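Local coordinates for ADP-ribosylating toxin CARDS (Mycoplasma pneumoniae, PDB 4TLV), which transfers the ADP-ribosyl group from NAD(+) to target proteins and causes vacuolization of mammalian cells, serving as the main virulence factor of its bacterium, at residues Pro6-Asp14 and Ile50-Ile60; Gln264-Thr275 and Gln430-Phe440. All coordinates share one frame; numbering follows the deposited sequence.

Contact 1: residues Pro6-Asp14 and Ile50-Ile60; sequences PVRFVYRVD and ISTSETPTAAI. With SO4 (sulfate ion), chain G.
Tyr11 and Ser53 pair at the crossing of two strands that belong to different sheets. Tyr11 N donates to Ser53 O and Ser53 N to Tyr11 O, each at 2.8 Å, making a single antiparallel hydrogen-bonded pair. Because strands 9-14 and 50-53 run at 114° to each other, direct pairing stops there; water 1 continues the link by donating to both Phe9 O and Glu54 O.

Among the side-chain polar contacts, Arg12 dominates. Its extended chain, with CG anti to the backbone N (chi1 -177°), brings NH1 within 2.8 Å of Ser51 O, on a carbonyl lone pair and in the guanidinium plane. NE and NH2 grip Asp14 OD2 side-on, NE at 3.1 Å, so in-plane bonds fix the rotation of the group while Ile50 CG2 covers one face.

The apolar contacts gather on helix 56-60, whose N-cap Thr55 accepts from Ala58 N through OG1. Pro56 CG sits 3.8 Å from the centroid of the Tyr11 ring, 2° off its normal, a CH-pi contact; Glu54 O lies at the ring edge. Ala59 CB touches Tyr11 CB, and Val13 CG2 reaches Ile60 CB at 3.9 Å.

An arginine of one strand set beside a Ser-Thr-Ser strand marks the R-S-E class of ADP-ribosyltransferases, which includes pertussis toxin; by analogy, Arg12 and Ser51-Ser53 probably form part of the NAD(+) site.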
# COMPACT_ATOMS: atom_id res chain seq x y z
N PRO A 6 -17.71 -0.15 -1.68
CA PRO A 6 -17.42 1.05 -0.90
C PRO A 6 -16.36 0.74 0.15
O PRO A 6 -16.04 -0.43 0.39
CB PRO A 6 -18.75 1.30 -0.20
CG PRO A 6 -19.27 -0.09 0.06
CD PRO A 6 -18.89 -0.88 -1.18
N VAL A 7 -15.79 1.77 0.75
CA VAL A 7 -15.04 1.58 1.97
C VAL A 7 -16.03 1.75 3.12
O VAL A 7 -16.50 2.85 3.39
CB VAL A 7 -13.85 2.56 2.05
CG1 VAL A 7 -13.29 2.59 3.43
CG2 VAL A 7 -12.77 2.16 1.04
N ARG A 8 -16.36 0.64 3.77
CA ARG A 8 -17.44 0.66 4.75
C ARG A 8 -16.90 0.87 6.16
O ARG A 8 -17.45 1.65 6.94
CB ARG A 8 -18.25 -0.65 4.65
CG ARG A 8 -19.32 -0.83 5.71
CD ARG A 8 -20.28 -1.97 5.32
NE ARG A 8 -20.81 -2.68 6.49
CZ ARG A 8 -21.64 -2.15 7.38
NH1 ARG A 8 -22.05 -0.89 7.27
NH2 ARG A 8 -22.06 -2.89 8.40
N PHE A 9 -15.83 0.17 6.49
CA PHE A 9 -15.20 0.34 7.81
C PHE A 9 -13.75 0.78 7.68
O PHE A 9 -13.03 0.36 6.75
CB PHE A 9 -15.28 -0.96 8.62
CG PHE A 9 -16.67 -1.29 9.11
CD1 PHE A 9 -17.26 -0.51 10.08
CD2 PHE A 9 -17.37 -2.38 8.59
CE1 PHE A 9 -18.55 -0.79 10.53
CE2 PHE A 9 -18.66 -2.66 9.04
CZ PHE A 9 -19.24 -1.87 10.01
N VAL A 10 -13.33 1.62 8.60
CA VAL A 10 -11.93 1.97 8.76
C VAL A 10 -11.56 1.65 10.21
O VAL A 10 -12.42 1.28 11.00
CB VAL A 10 -11.65 3.46 8.41
CG1 VAL A 10 -11.84 3.71 6.92
CG2 VAL A 10 -12.51 4.41 9.23
N TYR A 11 -10.28 1.78 10.56
CA TYR A 11 -9.78 1.29 11.86
C TYR A 11 -8.81 2.27 12.47
O TYR A 11 -8.06 2.95 11.76
CB TYR A 11 -9.06 -0.05 11.68
CG TYR A 11 -9.99 -1.05 11.09
CD1 TYR A 11 -10.80 -1.83 11.91
CD2 TYR A 11 -10.12 -1.18 9.71
CE1 TYR A 11 -11.70 -2.72 11.38
CE2 TYR A 11 -11.04 -2.08 9.16
CZ TYR A 11 -11.82 -2.84 10.02
OH TYR A 11 -12.73 -3.74 9.51
N ARG A 12 -8.77 2.29 13.79
CA ARG A 12 -7.89 3.21 14.49
C ARG A 12 -7.50 2.61 15.83
O ARG A 12 -8.36 2.14 16.59
CB ARG A 12 -8.62 4.54 14.73
CG ARG A 12 -7.73 5.61 15.41
CD ARG A 12 -8.57 6.84 15.79
NE ARG A 12 -7.86 7.67 16.77
CZ ARG A 12 -6.93 8.57 16.46
NH1 ARG A 12 -6.58 8.77 15.19
NH2 ARG A 12 -6.34 9.25 17.43
N VAL A 13 -6.20 2.63 16.13
CA VAL A 13 -5.70 2.19 17.43
C VAL A 13 -5.56 3.43 18.31
O VAL A 13 -4.98 4.43 17.90
CB VAL A 13 -4.33 1.46 17.29
CG1 VAL A 13 -3.72 1.14 18.67
CG2 VAL A 13 -4.47 0.20 16.43
N ASP A 14 -6.11 3.37 19.52
CA ASP A 14 -6.14 4.52 20.40
C ASP A 14 -6.01 3.99 21.82
O ASP A 14 -6.53 2.93 22.14
CB ASP A 14 -7.48 5.25 20.22
CG ASP A 14 -7.44 6.68 20.68
OD1 ASP A 14 -7.24 6.92 21.89
OD2 ASP A 14 -7.64 7.59 19.84
N ILE A 50 -8.89 13.72 11.72
CA ILE A 50 -8.60 12.54 12.55
C ILE A 50 -8.22 11.35 11.67
O ILE A 50 -8.92 11.03 10.72
CB ILE A 50 -9.80 12.15 13.42
CG1 ILE A 50 -10.14 13.29 14.39
CG2 ILE A 50 -9.50 10.88 14.23
CD1 ILE A 50 -11.43 13.02 15.18
N SER A 51 -7.11 10.68 12.00
CA SER A 51 -6.61 9.59 11.16
C SER A 51 -7.22 8.23 11.47
O SER A 51 -7.46 7.88 12.63
CB SER A 51 -5.09 9.48 11.26
OG SER A 51 -4.73 9.28 12.63
N THR A 52 -7.48 7.47 10.41
CA THR A 52 -7.90 6.08 10.51
C THR A 52 -7.25 5.36 9.33
O THR A 52 -6.68 5.98 8.44
CB THR A 52 -9.44 5.91 10.35
OG1 THR A 52 -9.81 6.22 8.99
CG2 THR A 52 -10.22 6.82 11.32
N SER A 53 -7.34 4.04 9.33
CA SER A 53 -6.71 3.25 8.28
C SER A 53 -7.74 2.31 7.64
O SER A 53 -8.70 1.88 8.28
CB SER A 53 -5.54 2.45 8.87
OG SER A 53 -4.99 1.59 7.89
N GLU A 54 -7.56 2.00 6.36
CA GLU A 54 -8.48 1.12 5.66
C GLU A 54 -8.40 -0.33 6.18
O GLU A 54 -9.34 -1.09 6.01
CB GLU A 54 -8.21 1.16 4.15
CG GLU A 54 -9.40 0.78 3.29
CD GLU A 54 -9.12 0.99 1.80
OE1 GLU A 54 -8.94 2.15 1.37
OE2 GLU A 54 -9.06 -0.01 1.07
N THR A 55 -7.31 -0.71 6.83
CA THR A 55 -7.18 -2.09 7.35
C THR A 55 -6.67 -2.10 8.79
O THR A 55 -5.92 -1.21 9.19
CB THR A 55 -6.18 -2.96 6.53
OG1 THR A 55 -4.84 -2.47 6.70
CG2 THR A 55 -6.54 -2.98 5.04
N PRO A 56 -7.03 -3.14 9.56
CA PRO A 56 -6.51 -3.27 10.93
C PRO A 56 -4.98 -3.40 10.94
O PRO A 56 -4.31 -2.87 11.82
CB PRO A 56 -7.15 -4.57 11.44
CG PRO A 56 -8.37 -4.74 10.61
CD PRO A 56 -8.03 -4.18 9.25
N THR A 57 -4.44 -4.11 9.97
CA THR A 57 -3.00 -4.31 9.93
C THR A 57 -2.23 -2.99 9.78
O THR A 57 -1.21 -2.79 10.44
CB THR A 57 -2.60 -5.28 8.81
OG1 THR A 57 -3.25 -6.54 9.03
CG2 THR A 57 -1.10 -5.49 8.79
N ALA A 58 -2.71 -2.11 8.92
CA ALA A 58 -2.07 -0.81 8.75
C ALA A 58 -2.32 0.10 9.96
O ALA A 58 -1.43 0.85 10.37
CB ALA A 58 -2.53 -0.13 7.44
N ALA A 59 -3.51 0.04 10.55
CA ALA A 59 -3.80 0.85 11.74
C ALA A 59 -2.87 0.49 12.90
O ALA A 59 -2.57 1.33 13.74
CB ALA A 59 -5.26 0.68 12.18
N ILE A 60 -2.45 -0.77 12.98
CA ILE A 60 -1.73 -1.23 14.17
C ILE A 60 -0.21 -1.29 13.98
O ILE A 60 0.54 -1.50 14.95
CB ILE A 60 -2.28 -2.59 14.70
CG1 ILE A 60 -1.75 -2.86 16.12
CG2 ILE A 60 -1.85 -3.73 13.81
CD1 ILE A 60 -2.50 -3.98 16.86
S SO4 G . -20.28 -6.24 7.81
O1 SO4 G . -21.40 -5.74 8.60
O2 SO4 G . -20.65 -7.46 7.06
O3 SO4 G . -19.89 -5.21 6.85
O4 SO4 G . -19.15 -6.57 8.71
O HOH W 1 -11.96 -1.40 5.18
O HOH W 2 -5.74 11.89 14.42
O HOH W 3 -4.20 3.54 14.19

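Contact 2: residues Gln264-Thr275 and Gln430-Phe440; sequences QYASSVKELEDT and QFVTMRAASTF. With SO4 (sulfate ion), chain H.
Thr275 and Phe431 bring the two backbones closest, with their CA atoms 6.5 Å apart, in a meeting of loops and short 3-10 turns that forms no beta pairing. Side chains reaching for main-chain atoms therefore do most of the joining.

Gln430 is the clearest case. With CG between the backbone N and the carbonyl carbon (chi1 74°) and the chain extended beyond it, the amide reaches the other segment and uses both ends there: NE2 donates to Glu271 O at 3.0 Å and an angle of 161°, while OE1 accepts from Glu273 N at 2.9 Å. That second donor comes from above the amide plane and misses the lone pairs. The Glu273 carboxylate lies nearly parallel to the amide, their planes 12° apart, but its OE2 bonds to His163. Glu273 O lies in the plane of the Arg435 guanidinium and takes a bond from NH2 at 2.9 Å, though the donor is tilted from the carbonyl plane; Leu272 CD2 covers one face of the same guanidinium, 3.6 Å from Arg435 NE. Water 4 donates to Asp274 OD1, which also pairs with Lys326, and accepts a weak bond from Arg435 NH1.

At the other end, Tyr265 OH donates to Ala437 O at 2.9 Å, in the carbonyl plane on a lone pair, and Ala436 CB packs at the ring edge. Gln264 CG lies over one face of this ring. Gln264 NE2 comes within 3.8 Å of Phe440 CE1.

The KELED motif, Lys270 to Asp274, which takes part in host ER trafficking, is solvent exposed, yet its Glu271, Leu272 and Glu273 are held against the loop leading from D2 into D3. Strand 315-317 flanks that loop, touching Phe431 and Arg435, whereas Ala266 and Ser267 lie against strand 214-219 and Thr433 and Glu271 meet strand 168-181.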
# COMPACT_ATOMS: atom_id res chain seq x y z
N GLN A 264 13.80 9.11 2.86
CA GLN A 264 12.89 8.01 2.52
C GLN A 264 12.78 7.00 3.67
O GLN A 264 11.71 6.45 3.92
CB GLN A 264 13.40 7.29 1.28
CG GLN A 264 12.57 6.09 0.91
CD GLN A 264 12.34 6.00 -0.58
OE1 GLN A 264 13.27 5.71 -1.35
NE2 GLN A 264 11.12 6.27 -1.01
N TYR A 265 13.89 6.74 4.35
CA TYR A 265 13.90 5.77 5.46
C TYR A 265 14.27 6.40 6.79
O TYR A 265 15.00 7.38 6.82
CB TYR A 265 14.87 4.61 5.14
CG TYR A 265 14.46 3.89 3.90
CD1 TYR A 265 13.32 3.11 3.87
CD2 TYR A 265 15.21 3.99 2.73
CE1 TYR A 265 12.91 2.46 2.72
CE2 TYR A 265 14.81 3.34 1.57
CZ TYR A 265 13.66 2.58 1.57
OH TYR A 265 13.26 1.92 0.43
N ALA A 266 13.77 5.83 7.88
CA ALA A 266 14.15 6.25 9.23
C ALA A 266 15.49 5.59 9.64
O ALA A 266 15.93 4.63 9.00
CB ALA A 266 13.04 5.87 10.21
N SER A 267 16.12 6.12 10.70
CA SER A 267 17.41 5.60 11.20
C SER A 267 17.37 4.10 11.46
O SER A 267 18.37 3.40 11.30
CB SER A 267 17.81 6.28 12.53
OG SER A 267 17.99 7.67 12.37
N SER A 268 16.20 3.61 11.88
CA SER A 268 16.02 2.21 12.25
C SER A 268 16.20 1.26 11.08
O SER A 268 16.18 0.04 11.25
CB SER A 268 14.63 1.99 12.89
OG SER A 268 13.61 2.36 11.97
N VAL A 269 16.38 1.82 9.88
CA VAL A 269 16.67 1.01 8.72
C VAL A 269 17.96 0.18 8.98
O VAL A 269 18.16 -0.87 8.37
CB VAL A 269 16.78 1.88 7.42
CG1 VAL A 269 18.11 2.59 7.36
CG2 VAL A 269 16.57 1.04 6.15
N LYS A 270 18.79 0.62 9.91
CA LYS A 270 20.01 -0.13 10.24
C LYS A 270 19.71 -1.47 10.94
O LYS A 270 20.60 -2.30 11.09
CB LYS A 270 20.94 0.69 11.11
CG LYS A 270 20.45 0.92 12.51
CD LYS A 270 21.51 1.66 13.32
CE LYS A 270 20.96 2.07 14.68
NZ LYS A 270 22.02 2.81 15.44
N GLU A 271 18.47 -1.66 11.38
CA GLU A 271 18.06 -2.93 11.98
C GLU A 271 17.92 -4.07 10.97
O GLU A 271 17.82 -5.23 11.38
CB GLU A 271 16.70 -2.75 12.70
CG GLU A 271 16.76 -1.81 13.90
CD GLU A 271 15.40 -1.29 14.36
OE1 GLU A 271 14.40 -1.47 13.65
OE2 GLU A 271 15.34 -0.68 15.46
N LEU A 272 17.86 -3.76 9.67
CA LEU A 272 17.48 -4.80 8.69
C LEU A 272 18.56 -5.86 8.54
O LEU A 272 19.73 -5.53 8.48
CB LEU A 272 17.18 -4.18 7.31
CG LEU A 272 16.07 -3.11 7.30
CD1 LEU A 272 15.81 -2.66 5.87
CD2 LEU A 272 14.80 -3.64 7.94
N GLU A 273 18.14 -7.12 8.47
CA GLU A 273 19.03 -8.25 8.24
C GLU A 273 18.41 -9.14 7.19
O GLU A 273 17.19 -9.17 7.05
CB GLU A 273 19.20 -9.09 9.52
CG GLU A 273 19.74 -8.33 10.71
CD GLU A 273 19.42 -9.00 12.06
OE1 GLU A 273 18.56 -9.93 12.12
OE2 GLU A 273 20.01 -8.56 13.06
N ASP A 274 19.24 -9.85 6.45
CA ASP A 274 18.77 -10.82 5.47
C ASP A 274 18.31 -12.08 6.19
O ASP A 274 19.08 -12.69 6.93
CB ASP A 274 19.90 -11.17 4.50
CG ASP A 274 20.21 -10.04 3.53
OD1 ASP A 274 19.41 -9.08 3.41
OD2 ASP A 274 21.25 -10.13 2.85
N THR A 275 17.06 -12.47 5.99
CA THR A 275 16.51 -13.62 6.69
C THR A 275 15.95 -14.67 5.72
O THR A 275 15.06 -14.36 4.92
CB THR A 275 15.36 -13.20 7.64
OG1 THR A 275 14.33 -12.54 6.89
CG2 THR A 275 15.85 -12.23 8.71
N GLN A 430 12.93 -10.95 13.04
CA GLN A 430 12.42 -9.77 12.34
C GLN A 430 11.63 -10.13 11.08
O GLN A 430 10.85 -9.32 10.59
CB GLN A 430 13.52 -8.75 12.03
CG GLN A 430 14.46 -9.15 10.91
CD GLN A 430 15.50 -8.09 10.68
OE1 GLN A 430 15.49 -7.49 9.50
NE2 GLN A 430 16.30 -7.78 11.58
N PHE A 431 11.78 -11.35 10.58
CA PHE A 431 10.98 -11.71 9.42
C PHE A 431 9.48 -11.52 9.66
O PHE A 431 8.76 -11.06 8.77
CB PHE A 431 11.23 -13.15 8.93
CG PHE A 431 10.43 -13.48 7.71
CD1 PHE A 431 10.74 -12.89 6.51
CD2 PHE A 431 9.32 -14.31 7.78
CE1 PHE A 431 9.97 -13.15 5.37
CE2 PHE A 431 8.58 -14.57 6.65
CZ PHE A 431 8.90 -13.99 5.45
N VAL A 432 9.01 -11.85 10.86
CA VAL A 432 7.59 -11.79 11.14
C VAL A 432 7.12 -10.41 11.61
O VAL A 432 6.14 -10.29 12.35
CB VAL A 432 7.15 -12.91 12.11
CG1 VAL A 432 7.45 -14.28 11.47
CG2 VAL A 432 7.85 -12.76 13.45
N THR A 433 7.81 -9.37 11.14
CA THR A 433 7.44 -7.98 11.35
C THR A 433 7.49 -7.27 10.00
O THR A 433 8.15 -7.73 9.09
CB THR A 433 8.40 -7.27 12.33
OG1 THR A 433 9.69 -7.19 11.74
CG2 THR A 433 8.50 -8.06 13.65
N MET A 434 6.81 -6.14 9.87
CA MET A 434 6.71 -5.48 8.58
C MET A 434 7.72 -4.34 8.45
O MET A 434 7.61 -3.32 9.12
CB MET A 434 5.27 -4.97 8.37
CG MET A 434 4.27 -6.08 8.10
SD MET A 434 2.58 -5.50 8.21
CE MET A 434 2.25 -5.77 9.92
N ARG A 435 8.70 -4.52 7.56
CA ARG A 435 9.78 -3.56 7.39
C ARG A 435 9.38 -2.55 6.32
O ARG A 435 8.43 -2.77 5.57
CB ARG A 435 11.07 -4.27 6.97
CG ARG A 435 11.06 -4.82 5.53
CD ARG A 435 12.51 -5.13 5.00
NE ARG A 435 13.18 -6.12 5.85
CZ ARG A 435 14.39 -6.63 5.63
NH1 ARG A 435 15.08 -6.26 4.56
NH2 ARG A 435 14.90 -7.53 6.47
N ALA A 436 10.11 -1.44 6.25
CA ALA A 436 9.86 -0.44 5.23
C ALA A 436 10.00 -1.06 3.83
O ALA A 436 10.80 -1.95 3.60
CB ALA A 436 10.81 0.77 5.40
N ALA A 437 9.19 -0.57 2.89
CA ALA A 437 9.15 -1.10 1.54
C ALA A 437 10.31 -0.58 0.70
O ALA A 437 10.87 0.46 1.00
CB ALA A 437 7.82 -0.72 0.89
N SER A 438 10.66 -1.31 -0.35
CA SER A 438 11.80 -0.94 -1.19
C SER A 438 11.40 -0.55 -2.62
O SER A 438 12.18 0.09 -3.32
CB SER A 438 12.84 -2.05 -1.24
OG SER A 438 12.35 -3.15 -1.99
N THR A 439 10.20 -0.96 -3.03
CA THR A 439 9.64 -0.51 -4.31
C THR A 439 8.18 -0.11 -4.14
O THR A 439 7.49 -0.59 -3.24
CB THR A 439 9.76 -1.55 -5.43
OG1 THR A 439 8.93 -2.70 -5.14
CG2 THR A 439 11.24 -1.96 -5.65
N PHE A 440 7.72 0.76 -5.03
CA PHE A 440 6.41 1.38 -4.87
C PHE A 440 5.64 1.40 -6.19
O PHE A 440 5.24 2.45 -6.68
CB PHE A 440 6.61 2.79 -4.33
CG PHE A 440 7.42 2.83 -3.06
CD1 PHE A 440 8.80 2.90 -3.11
CD2 PHE A 440 6.80 2.76 -1.83
CE1 PHE A 440 9.55 2.93 -1.95
CE2 PHE A 440 7.55 2.77 -0.66
CZ PHE A 440 8.92 2.85 -0.72
S SO4 H . 19.61 8.14 15.63
O1 SO4 H . 18.40 8.38 16.39
O2 SO4 H . 19.48 8.72 14.30
O3 SO4 H . 19.85 6.69 15.55
O4 SO4 H . 20.74 8.77 16.31
O HOH W 4 16.60 -8.72 2.88

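In the fold
Both contacts are partly buried, yet they illustrate two ways of joining distant parts of a chain. Contact 1 lies within the mART domain and ties together regular elements, two crossed strands and a short helix, combining paired backbones with a CH-pi contact. Contact 2 joins the linker before D2 to the passage from D2 into D3; there, side chains of Gln430, Arg435 and Tyr265 bond to main-chain atoms in place of strand pairing. Although their centres are about 22 Å apart, the two meet directly: Thr57 CG2 packs against Met434 CE at 3.5 Å, bringing the helix of contact 1 against the loop of contact 2 and the catalytic domain against D2.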